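Mandelate racemase/muconate lactonizing enzyme/Enolase superfamily (Rhodobacter sphaeroides, PDB 2HZG) is a member of the enolase superfamily, pairing an N-terminal capping domain with a TIM-barrel-like C-terminal domain that holds a sodium ion. Local coordinates at residues V176-R187 and A213-V223; S129-Y137 and E351-A359. All coordinates share one frame; numbering follows the deposited sequence. Where two conformers were deposited one is given.

Interaction 1: V176-R187 and A213-V223; sequences VAADADQIMAAR and ARLPTLDAAGV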
loop_
_atom_site.group_PDB
_atom_site.type_symbol
_atom_site.label_atom_id
_atom_site.label_comp_id
_atom_site.label_asym_id
_atom_site.label_seq_id
_atom_site.Cartn_x
_atom_site.Cartn_y
_atom_site.Cartn_z
ATOM N N VAL A 176 18.950 14.494 20.043
ATOM C CA VAL A 176 18.159 14.189 21.226
ATOM C C VAL A 176 17.947 15.457 22.066
ATOM O O VAL A 176 16.845 15.686 22.562
ATOM C CB VAL A 176 18.816 13.091 22.092
ATOM C CG1 VAL A 176 18.180 13.017 23.499
ATOM C CG2 VAL A 176 18.715 11.734 21.407
ATOM N N ALA A 177 19.001 16.266 22.204
ATOM C CA ALA A 177 18.937 17.518 22.964
ATOM C C ALA A 177 17.808 18.440 22.474
ATOM O O ALA A 177 17.030 18.926 23.283
ATOM C CB ALA A 177 20.279 18.249 22.921
ATOM N N ALA A 178 17.720 18.647 21.162
ATOM C CA ALA A 178 16.634 19.419 20.562
ATOM C C ALA A 178 15.259 18.822 20.890
ATOM O O ALA A 178 14.345 19.551 21.283
ATOM C CB ALA A 178 16.834 19.530 19.044
ATOM N N ASP A 179 15.120 17.495 20.748
ATOM C CA ASP A 179 13.877 16.808 21.117
ATOM C C ASP A 179 13.543 16.974 22.588
ATOM O O ASP A 179 12.390 17.208 22.944
ATOM C CB ASP A 179 13.923 15.319 20.742
ATOM C CG ASP A 179 13.943 15.091 19.238
ATOM O OD1 ASP A 179 13.666 16.036 18.449
ATOM O OD2 ASP A 179 14.259 13.953 18.839
ATOM N N ALA A 180 14.541 16.829 23.454
ATOM C CA ALA A 180 14.338 17.040 24.888
ATOM C C ALA A 180 13.771 18.433 25.194
ATOM O O ALA A 180 12.838 18.548 25.976
ATOM C CB ALA A 180 15.648 16.766 25.695
ATOM N N ASP A 181 14.311 19.461 24.549
ATOM C CA ASP A 181 13.852 20.842 24.727
ATOM C C ASP A 181 12.370 20.982 24.337
ATOM O O ASP A 181 11.589 21.596 25.050
ATOM C CB ASP A 181 14.708 21.785 23.890
ATOM C CG ASP A 181 16.120 22.007 24.484
ATOM O OD1 ASP A 181 16.371 21.631 25.647
ATOM O OD2 ASP A 181 16.974 22.544 23.759
ATOM N N GLN A 182 12.002 20.363 23.217
ATOM C CA GLN A 182 10.627 20.376 22.718
ATOM C C GLN A 182 9.663 19.664 23.664
ATOM O O GLN A 182 8.593 20.178 23.978
ATOM C CB GLN A 182 10.572 19.728 21.324
ATOM C CG GLN A 182 11.125 20.585 20.215
ATOM C CD GLN A 182 10.140 21.677 19.765
ATOM O OE1 GLN A 182 9.074 21.845 20.351
ATOM N NE2 GLN A 182 10.502 22.410 18.732
ATOM N N ILE A 183 10.046 18.471 24.098
ATOM C CA ILE A 183 9.190 17.614 24.913
ATOM C C ILE A 183 9.009 18.203 26.311
ATOM O O ILE A 183 7.906 18.197 26.860
ATOM C CB ILE A 183 9.756 16.155 24.937
ATOM C CG1 ILE A 183 9.616 15.513 23.532
ATOM C CG2 ILE A 183 9.058 15.296 25.976
ATOM C CD1 ILE A 183 10.487 14.253 23.305
ATOM N N MET A 184 10.102 18.717 26.874
ATOM C CA MET A 184 10.052 19.396 28.177
ATOM C C MET A 184 9.209 20.665 28.136
ATOM O O MET A 184 8.478 20.948 29.081
ATOM C CB MET A 184 11.462 19.699 28.672
ATOM C CG MET A 184 12.262 18.450 29.055
ATOM S SD MET A 184 11.394 17.425 30.264
ATOM C CE MET A 184 12.016 15.811 29.787
ATOM N N ALA A 185 9.297 21.404 27.036
ATOM C CA ALA A 185 8.464 22.599 26.815
ATOM C C ALA A 185 6.969 22.237 26.720
ATOM O O ALA A 185 6.133 22.907 27.323
ATOM C CB ALA A 185 8.931 23.368 25.586
ATOM N N ALA A 186 6.648 21.146 26.016
ATOM C CA ALA A 186 5.280 20.589 26.027
ATOM C C ALA A 186 4.794 20.280 27.451
ATOM O O ALA A 186 3.689 20.682 27.848
ATOM C CB ALA A 186 5.195 19.336 25.137
ATOM N N ARG A 187 5.619 19.575 28.225
ATOM C CA ARG A 187 5.290 19.289 29.613
ATOM C C ARG A 187 5.139 20.591 30.425
ATOM O O ARG A 187 4.217 20.712 31.235
ATOM C CB ARG A 187 6.338 18.357 30.247
ATOM C CG ARG A 187 6.140 18.039 31.747
ATOM C CD ARG A 187 4.723 17.579 32.117
ATOM N NE ARG A 187 4.448 16.211 31.704
ATOM C CZ ARG A 187 3.247 15.638 31.720
ATOM N NH1 ARG A 187 2.169 16.321 32.121
ATOM N NH2 ARG A 187 3.114 14.375 31.328
ATOM N N ALA A 213 17.265 6.382 22.064
ATOM C CA ALA A 213 18.004 7.476 22.717
ATOM C C ALA A 213 17.067 8.567 23.289
ATOM O O ALA A 213 17.480 9.381 24.134
ATOM C CB ALA A 213 19.020 8.098 21.733
ATOM N N ARG A 214 15.816 8.575 22.820
ATOM C CA ARG A 214 14.782 9.502 23.314
ATOM C C ARG A 214 14.008 8.949 24.491
ATOM O O ARG A 214 13.239 9.663 25.098
ATOM C CB ARG A 214 13.756 9.835 22.219
ATOM C CG ARG A 214 14.135 10.945 21.291
ATOM C CD ARG A 214 15.158 10.508 20.218
ATOM N NE ARG A 214 15.539 11.650 19.387
ATOM C CZ ARG A 214 16.554 11.672 18.525
ATOM N NH1 ARG A 214 17.324 10.600 18.354
ATOM N NH2 ARG A 214 16.788 12.772 17.818
ATOM N N LEU A 215 14.167 7.676 24.806
ATOM C CA LEU A 215 13.346 7.086 25.847
ATOM C C LEU A 215 13.499 7.723 27.259
ATOM O O LEU A 215 12.486 7.930 27.951
ATOM C CB LEU A 215 13.492 5.552 25.880
ATOM C CG LEU A 215 12.981 4.741 24.671
ATOM C CD1 LEU A 215 13.356 3.270 24.813
ATOM C CD2 LEU A 215 11.461 4.890 24.502
ATOM N N PRO A 216 14.746 7.997 27.708
ATOM C CA PRO A 216 14.865 8.709 29.002
ATOM C C PRO A 216 14.154 10.063 29.042
ATOM O O PRO A 216 13.527 10.379 30.034
ATOM C CB PRO A 216 16.379 8.891 29.171
ATOM C CG PRO A 216 16.967 7.739 28.368
ATOM C CD PRO A 216 16.076 7.635 27.161
ATOM N N THR A 217 14.278 10.846 27.981
ATOM C CA THR A 217 13.641 12.151 27.894
ATOM C C THR A 217 12.119 12.003 27.970
ATOM O O THR A 217 11.456 12.723 28.707
ATOM C CB THR A 217 13.983 12.832 26.566
ATOM O OG1 THR A 217 15.412 12.921 26.429
ATOM C CG2 THR A 217 13.360 14.218 26.495
ATOM N N LEU A 218 11.577 11.076 27.190
ATOM C CA LEU A 218 10.131 10.819 27.199
ATOM C C LEU A 218 9.667 10.409 28.603
ATOM O O LEU A 218 8.630 10.874 29.081
ATOM C CB LEU A 218 9.764 9.743 26.176
ATOM C CG LEU A 218 9.941 10.112 24.699
ATOM C CD1 LEU A 218 10.066 8.848 23.823
ATOM C CD2 LEU A 218 8.800 11.027 24.193
ATOM N N ASP A 219 10.434 9.551 29.269
ATOM C CA ASP A 219 10.062 9.113 30.618
ATOM C C ASP A 219 10.197 10.259 31.638
ATOM O O ASP A 219 9.354 10.396 32.516
ATOM C CB ASP A 219 10.846 7.870 31.063
ATOM C CG ASP A 219 10.251 6.555 30.515
ATOM O OD1 ASP A 219 9.161 6.569 29.872
ATOM O OD2 ASP A 219 10.894 5.494 30.721
ATOM N N ALA A 220 11.225 11.096 31.486
ATOM C CA ALA A 220 11.422 12.247 32.383
ATOM C C ALA A 220 10.242 13.239 32.280
ATOM O O ALA A 220 9.843 13.845 33.275
ATOM C CB ALA A 220 12.769 12.944 32.094
ATOM N N ALA A 221 9.688 13.387 31.075
ATOM C CA ALA A 221 8.515 14.235 30.840
ATOM C C ALA A 221 7.192 13.533 31.149
ATOM O O ALA A 221 6.125 14.120 30.988
ATOM C CB ALA A 221 8.522 14.761 29.407
ATOM N N GLY A 222 7.266 12.273 31.567
ATOM C CA GLY A 222 6.089 11.486 31.948
ATOM C C GLY A 222 5.161 11.215 30.769
ATOM O O GLY A 222 3.942 11.142 30.936
ATOM N N VAL A 223 5.745 11.069 29.582
ATOM C CA VAL A 223 4.978 10.819 28.352
ATOM C C VAL A 223 4.279 9.446 28.365
ATOM O O VAL A 223 4.878 8.408 28.704
ATOM C CB VAL A 223 5.859 11.024 27.093
ATOM C CG1 VAL A 223 5.089 10.693 25.796
ATOM C CG2 VAL A 223 6.377 12.464 27.037
HETATM O O HOH W 1 1.472 11.925 30.493
#
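Two neighbouring helices of the outer layer of a TIM-like barrel meet where Thr217 is lodged as a knob among Val176, Ala180, Ile183 and Met184. Their axes run nearly parallel, 12° apart and 9.7 Å at closest approach. The methyl of Thr217, CG2, lies anti to its backbone N (chi1 -56° for OG1) and presses on Ala180, with CG2 3.4 Å from Ala180 CA, closer than usual for two carbons. The two branches of Ile183 divide the work: CD1 reaches Leu218 CD2, while CG2 packs 3.5 Å from Ala221 CB. Met184 bends at chi2 and chi3, which carries its methyl CE over the last helical turn, 3.3 Å from Thr217 O.

An arginine from each segment closes an end of the interface. Arg214 grips one carboxylate oxygen side-on: its NE meets Asp179 OD2 at 2.7 Å on the anti lone pair, and NH2 reaches the same oxygen from above the carboxylate plane. Val176 CG2 covers one face of that guanidinium, and Asp179 OD1 is taken by Gly172 N. At the far end Arg187, folded at chi2 and chi3, directs NE to Ala221 O (2.8 Å) and NH2 to the same carbonyl (3.0 Å), both close to its guanidinium plane. A water links Gly222 O to Arg187 NH2, weakly on the arginine side. Thus a side chain of one helix holds the Schellman motif that ends the other at Gly222, within the parallel layer of helices typical of a beta/alpha barrel, with strand 195-199 beneath.

Interaction 2: S129-Y137 and E351-A359; sequences SASHGKRPY and EGLIRAPEA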
loop_
_atom_site.group_PDB
_atom_site.type_symbol
_atom_site.label_atom_id
_atom_site.label_comp_id
_atom_site.label_asym_id
_atom_site.label_seq_id
_atom_site.Cartn_x
_atom_site.Cartn_y
_atom_site.Cartn_z
ATOM N N SER A 129 -24.439 -1.108 21.124
ATOM C CA SER A 129 -25.714 -0.803 21.779
ATOM C C SER A 129 -25.750 0.622 22.325
ATOM O O SER A 129 -26.825 1.158 22.615
ATOM C CB SER A 129 -26.019 -1.813 22.901
ATOM O OG SER A 129 -25.170 -1.630 24.022
ATOM N N ALA A 130 -24.570 1.229 22.451
ATOM C CA ALA A 130 -24.438 2.564 23.022
ATOM C C ALA A 130 -23.223 3.276 22.420
ATOM O O ALA A 130 -22.309 2.617 21.912
ATOM C CB ALA A 130 -24.310 2.472 24.551
ATOM N N SER A 131 -23.250 4.611 22.458
ATOM C CA SER A 131 -22.097 5.445 22.133
ATOM C C SER A 131 -21.614 6.153 23.404
ATOM O O SER A 131 -22.261 7.071 23.923
ATOM C CB SER A 131 -22.443 6.456 21.056
ATOM O OG SER A 131 -21.365 7.333 20.805
ATOM N N HIS A 132 -20.467 5.706 23.895
ATOM C CA HIS A 132 -19.929 6.167 25.173
ATOM C C HIS A 132 -19.035 7.389 25.026
ATOM O O HIS A 132 -18.379 7.583 23.987
ATOM C CB HIS A 132 -19.153 5.017 25.834
ATOM C CG HIS A 132 -20.006 3.829 26.159
ATOM N ND1 HIS A 132 -20.956 3.847 27.159
ATOM C CD2 HIS A 132 -20.042 2.583 25.630
ATOM C CE1 HIS A 132 -21.553 2.668 27.221
ATOM N NE2 HIS A 132 -21.010 1.880 26.309
ATOM N N GLY A 133 -19.002 8.200 26.084
ATOM C CA GLY A 133 -18.181 9.394 26.126
ATOM C C GLY A 133 -16.696 9.099 26.065
ATOM O O GLY A 133 -16.192 8.174 26.715
ATOM N N LYS A 134 -16.010 9.862 25.230
ATOM C CA LYS A 134 -14.562 9.763 25.107
ATOM C C LYS A 134 -13.939 11.065 25.563
ATOM O O LYS A 134 -14.470 12.143 25.314
ATOM C CB LYS A 134 -14.145 9.489 23.656
ATOM C CG LYS A 134 -14.926 8.371 22.971
ATOM C CD LYS A 134 -14.539 7.009 23.530
ATOM C CE LYS A 134 -15.281 5.905 22.812
ATOM N NZ LYS A 134 -15.182 4.672 23.605
ATOM N N ARG A 135 -12.789 10.948 26.215
ATOM C CA ARG A 135 -12.065 12.098 26.713
ATOM C C ARG A 135 -11.053 12.538 25.637
ATOM O O ARG A 135 -10.075 11.825 25.378
ATOM C CB ARG A 135 -11.391 11.721 28.045
ATOM C CG ARG A 135 -10.494 12.805 28.632
ATOM C CD ARG A 135 -11.304 13.951 29.240
ATOM N NE ARG A 135 -12.233 13.477 30.270
ATOM C CZ ARG A 135 -13.163 14.236 30.853
ATOM N NH1 ARG A 135 -13.294 15.517 30.519
ATOM N NH2 ARG A 135 -13.957 13.710 31.770
ATOM N N PRO A 136 -11.296 13.709 25.006
ATOM C CA PRO A 136 -10.499 14.143 23.852
ATOM C C PRO A 136 -9.127 14.674 24.278
ATOM O O PRO A 136 -9.027 15.467 25.232
ATOM C CB PRO A 136 -11.346 15.268 23.230
ATOM C CG PRO A 136 -12.112 15.855 24.422
ATOM C CD PRO A 136 -12.352 14.683 25.360
ATOM N N TYR A 137 -8.074 14.218 23.606
ATOM C CA TYR A 137 -6.779 14.844 23.797
ATOM C C TYR A 137 -6.568 15.804 22.646
ATOM O O TYR A 137 -6.979 15.525 21.521
ATOM C CB TYR A 137 -5.667 13.804 23.957
ATOM C CG TYR A 137 -5.268 12.988 22.724
ATOM C CD1 TYR A 137 -4.471 13.546 21.705
ATOM C CD2 TYR A 137 -5.622 11.648 22.618
ATOM C CE1 TYR A 137 -4.075 12.768 20.578
ATOM C CE2 TYR A 137 -5.205 10.854 21.514
ATOM C CZ TYR A 137 -4.446 11.440 20.503
ATOM O OH TYR A 137 -4.053 10.697 19.421
ATOM N N GLU A 351 -19.595 17.080 31.014
ATOM C CA GLU A 351 -18.437 16.443 31.612
ATOM C C GLU A 351 -17.170 16.578 30.754
ATOM O O GLU A 351 -16.101 16.123 31.143
ATOM C CB GLU A 351 -18.765 14.978 31.899
ATOM C CG GLU A 351 -19.772 14.763 33.077
ATOM C CD GLU A 351 -21.234 15.161 32.764
ATOM O OE1 GLU A 351 -21.774 14.772 31.697
ATOM O OE2 GLU A 351 -21.862 15.859 33.606
ATOM N N GLY A 352 -17.296 17.216 29.592
ATOM C CA GLY A 352 -16.162 17.416 28.673
ATOM C C GLY A 352 -15.897 16.247 27.734
ATOM O O GLY A 352 -14.856 16.201 27.069
ATOM N N LEU A 353 -16.834 15.303 27.681
ATOM C CA LEU A 353 -16.680 14.114 26.858
ATOM C C LEU A 353 -17.356 14.298 25.494
ATOM O O LEU A 353 -18.418 14.959 25.374
ATOM C CB LEU A 353 -17.268 12.893 27.573
ATOM C CG LEU A 353 -16.711 12.517 28.947
ATOM C CD1 LEU A 353 -17.433 11.297 29.455
ATOM C CD2 LEU A 353 -15.216 12.256 28.884
ATOM N N ILE A 354 -16.753 13.711 24.466
ATOM C CA ILE A 354 -17.379 13.699 23.147
ATOM C C ILE A 354 -17.679 12.270 22.719
ATOM O O ILE A 354 -17.163 11.312 23.285
ATOM C CB ILE A 354 -16.507 14.415 22.064
ATOM C CG1 ILE A 354 -15.132 13.719 21.897
ATOM C CG2 ILE A 354 -16.405 15.954 22.333
ATOM C CD1 ILE A 354 -14.407 14.133 20.564
ATOM N N ARG A 355 -18.498 12.110 21.693
ATOM C CA ARG A 355 -18.888 10.754 21.322
ATOM C C ARG A 355 -19.282 10.684 19.871
ATOM O O ARG A 355 -19.585 11.716 19.246
ATOM C CB ARG A 355 -19.999 10.223 22.250
ATOM C CG ARG A 355 -21.380 10.857 22.075
ATOM C CD ARG A 355 -22.272 10.491 23.246
ATOM N NE ARG A 355 -21.763 11.103 24.475
ATOM C CZ ARG A 355 -21.756 10.522 25.669
ATOM N NH1 ARG A 355 -22.232 9.291 25.810
ATOM N NH2 ARG A 355 -21.265 11.183 26.722
ATOM N N ALA A 356 -19.215 9.476 19.327
ATOM C CA ALA A 356 -19.796 9.173 18.034
ATOM C C ALA A 356 -21.255 9.641 18.109
ATOM O O ALA A 356 -22.004 9.213 19.011
ATOM C CB ALA A 356 -19.704 7.678 17.750
ATOM N N PRO A 357 -21.647 10.565 17.214
ATOM C CA PRO A 357 -22.968 11.190 17.322
ATOM C C PRO A 357 -24.134 10.212 17.487
ATOM O O PRO A 357 -24.182 9.145 16.862
ATOM C CB PRO A 357 -23.082 11.978 16.013
ATOM C CG PRO A 357 -21.651 12.360 15.725
ATOM C CD PRO A 357 -20.870 11.143 16.098
ATOM N N GLU A 358 -25.068 10.597 18.342
ATOM C CA GLU A 358 -26.291 9.825 18.514
ATOM C C GLU A 358 -27.205 9.973 17.274
ATOM O O GLU A 358 -27.987 9.070 16.932
ATOM C CB GLU A 358 -26.935 10.123 19.892
ATOM C CG GLU A 358 -26.602 9.001 20.935
ATOM C CD GLU A 358 -26.130 9.477 22.318
ATOM O OE1 GLU A 358 -25.684 8.620 23.120
ATOM O OE2 GLU A 358 -26.196 10.689 22.629
ATOM N N ALA A 359 -27.018 11.056 16.533
ATOM C CA ALA A 359 -27.756 11.318 15.310
ATOM C C ALA A 359 -27.492 10.281 14.172
ATOM O O ALA A 359 -26.511 9.524 14.227
ATOM C CB ALA A 359 -27.445 12.717 14.849
HETATM O O HOH W 2 -18.583 7.157 21.321
HETATM O O HOH W 3 -25.685 5.862 23.525
HETATM O O HOH W 4 -12.387 16.988 28.327
#
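Lys134 and Ile354 form a single antiparallel bridge of the hydrogen-bonded kind, Lys134 N giving to Ile354 O (2.7 Å) and Ile354 N to Lys134 O (2.9 Å), both at 161°. Beyond it, polar side chains reach for the backbone of the other segment. The hydroxyl of Ser131, anti to its own backbone N (chi1 176°), donates to a lone pair of Ala356 O at 2.7 Å; a water joins the same OG to His132 O and Ala356 N. Arg355 starts between its backbone N and carbonyl carbon (chi1 71°) and turns at chi3, laying a guanidinium face over Gly133 N while NH1 bonds Ser131 O (2.9 Å), which lies tilted from the guanidinium plane. Its NH2 is paired with Asp349.

On the other side of the bridge, Arg135 doubles back through bends at chi2 and chi3. Its NH1 bonds Glu351 O at 2.9 Å, NH2 reaches that oxygen only weakly, and Leu353 CD2 sits over one guanidinium face, 3.5 Å from Arg135 CZ. Another water spans Arg135 NH1 and Gly352 O. Pro136 CD packs 3.4 Å from Gly352 O, and the side chain of Ile354 touches Cys328 of strand 327-331. Carbonyl oxygens are thus the main acceptors here, so the loop is held to the entry of barrel strand 135-141 through peptide groups, with two arginines supplying charge that probably strengthens those bonds.

Overall arrangement
The two contacts illustrate how one barrel domain is fastened at different levels. Interaction 1 joins two neighbouring helices of the outer layer, over a short span of chain, whereas interaction 2 brings together segments 214 residues apart and ties a late loop to the start of the first barrel strand, 135-141. Their centres are 31 Å apart and their nearest atoms about 11 Å, so they do not touch. Strands 195-199 and 225-227, which follow the two segments of interaction 1, carry Asp199 and Glu227, sodium ligands together with Glu254. A second sodium ion, apart from that site, lies about 4 Å from the side chain of Arg214.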